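Local coordinates for protein glycosaminoglycan xylosylkinase (Hydra vulgaris, PDB 5XOM) that probably phosphorylates xylose in the linker of proteoglycan glycosaminoglycan chains, or a related secretory-pathway substrate, as a Fam20-family kinase, at residues F139-L144 with D270-N275. Residues are numbered along the deposited sequence; the frame is centred on the assembly and turned at random.
Sequences FHLDRL and DFLIGN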
# COMPACT_ATOMS: atom_id res chain seq x y z
N PHE A 139 16.12 9.80 4.05
CA PHE A 139 14.94 9.31 3.35
C PHE A 139 14.14 8.33 4.22
O PHE A 139 12.92 8.46 4.35
CB PHE A 139 15.33 8.66 2.02
CG PHE A 139 14.34 7.66 1.52
CD1 PHE A 139 13.08 8.06 1.10
CD2 PHE A 139 14.67 6.32 1.46
CE1 PHE A 139 12.16 7.13 0.64
CE2 PHE A 139 13.76 5.39 1.01
CZ PHE A 139 12.51 5.79 0.60
N HIS A 140 14.82 7.39 4.88
CA HIS A 140 14.08 6.45 5.72
C HIS A 140 13.52 7.12 6.96
O HIS A 140 12.45 6.74 7.44
CB HIS A 140 14.95 5.26 6.09
CG HIS A 140 15.21 4.35 4.94
ND1 HIS A 140 14.25 3.51 4.44
CD2 HIS A 140 16.32 4.17 4.18
CE1 HIS A 140 14.75 2.84 3.41
NE2 HIS A 140 16.00 3.22 3.23
N LEU A 141 14.22 8.13 7.50
CA LEU A 141 13.66 8.82 8.65
C LEU A 141 12.44 9.64 8.24
O LEU A 141 11.51 9.80 9.03
CB LEU A 141 14.71 9.70 9.31
CG LEU A 141 14.15 10.60 10.40
CD1 LEU A 141 13.96 9.76 11.66
CD2 LEU A 141 15.05 11.80 10.70
N ASP A 142 12.42 10.12 7.00
CA ASP A 142 11.27 10.88 6.50
C ASP A 142 10.02 10.00 6.46
O ASP A 142 8.93 10.45 6.81
CB ASP A 142 11.60 11.43 5.12
CG ASP A 142 10.38 11.93 4.37
OD1 ASP A 142 9.73 11.12 3.66
OD2 ASP A 142 10.06 13.13 4.47
N ARG A 143 10.18 8.73 6.08
CA ARG A 143 9.05 7.79 6.12
C ARG A 143 8.72 7.40 7.56
O ARG A 143 7.55 7.33 7.94
CB ARG A 143 9.37 6.56 5.28
CG ARG A 143 9.74 6.90 3.86
CD ARG A 143 9.84 5.67 2.99
NE ARG A 143 8.53 5.06 2.79
CZ ARG A 143 8.20 3.85 3.21
NH1 ARG A 143 9.10 3.10 3.84
NH2 ARG A 143 6.99 3.37 2.98
N LEU A 144 9.75 7.14 8.38
CA LEU A 144 9.53 6.72 9.76
C LEU A 144 8.75 7.77 10.55
O LEU A 144 7.87 7.43 11.35
CB LEU A 144 10.87 6.42 10.44
CG LEU A 144 10.84 6.08 11.93
CD1 LEU A 144 9.99 4.83 12.15
CD2 LEU A 144 12.26 5.88 12.46
N ASP A 270 15.12 18.70 9.83
CA ASP A 270 16.50 19.12 9.62
C ASP A 270 17.29 19.15 10.92
O ASP A 270 18.50 18.86 10.92
CB ASP A 270 16.54 20.50 8.94
CG ASP A 270 16.30 20.42 7.44
OD1 ASP A 270 16.56 19.34 6.85
OD2 ASP A 270 15.85 21.42 6.85
N PHE A 271 16.63 19.49 12.02
CA PHE A 271 17.31 19.51 13.32
C PHE A 271 17.71 18.10 13.74
O PHE A 271 18.81 17.91 14.29
CB PHE A 271 16.42 20.15 14.37
CG PHE A 271 16.93 20.00 15.78
CD1 PHE A 271 18.07 20.67 16.21
CD2 PHE A 271 16.30 19.14 16.66
CE1 PHE A 271 18.54 20.50 17.52
CE2 PHE A 271 16.78 18.97 17.95
CZ PHE A 271 17.89 19.65 18.38
N LEU A 272 16.85 17.10 13.51
CA LEU A 272 17.20 15.74 13.92
C LEU A 272 18.39 15.20 13.13
O LEU A 272 19.22 14.48 13.68
CB LEU A 272 16.01 14.79 13.77
CG LEU A 272 14.74 15.16 14.52
CD1 LEU A 272 13.53 14.48 13.88
CD2 LEU A 272 14.89 14.81 16.01
N ILE A 273 18.49 15.52 11.84
CA ILE A 273 19.59 15.00 11.03
C ILE A 273 20.80 15.92 11.03
O ILE A 273 21.86 15.52 10.53
CB ILE A 273 19.13 14.71 9.58
CG1 ILE A 273 18.78 16.01 8.84
CG2 ILE A 273 17.95 13.74 9.59
CD1 ILE A 273 18.37 15.78 7.39
N GLY A 274 20.70 17.12 11.60
CA GLY A 274 21.82 18.03 11.64
C GLY A 274 22.06 18.79 10.35
O GLY A 274 23.20 19.17 10.07
N ASN A 275 21.00 19.04 9.57
CA ASN A 275 21.11 19.77 8.31
C ASN A 275 20.87 21.25 8.60
O ASN A 275 19.73 21.70 8.75
CB ASN A 275 20.10 19.24 7.29
CG ASN A 275 20.07 20.08 6.01
OD1 ASN A 275 19.05 20.13 5.31
ND2 ASN A 275 21.18 20.71 5.68
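Leu141 reaches from helix 132-144 to Ile273 and Leu272 in the last turn of helix 259-273, a buried helix-to-helix contact in the kinase fold of this Fam20 protein. The tight part is one methyl pair: Leu141 CD2 lies 3.7 Å from Ile273 CG2, the two side chains meeting at a slant. With CG anti to the backbone N (chi1 172°) and CD2 roughly anti to CA, the Leu141 side chain is extended and CD2 is its far end. In Ile273 the CG2 methyl turns to the leucine, while CG1 leads elsewhere.

Toward Leu272 the packing is looser. Leu141 CD2 comes no nearer than 4.4 Å to Leu272 CB, and Leu272 CD1 lies equally far from it; the Leu272 side chain also packs on Leu145 and on Leu364 of helix 358-382. This looser side is also buried, so the contrast is one of closeness rather than of exposure to solvent. No hydrogen bond joins the two segments, and several of their polar side chains are bound elsewhere: Asp142 OD2 accepts from His294 ND1 and Arg149 N, and Asp270 OD2 forms a salt bridge with Arg278.

Immediately beyond Ile273, a Schellman motif ends the helix. Gly274, with its positive phi of 80°, is the C-prime residue, and Asn275 N donates to Asp270 O at 2.8 Å.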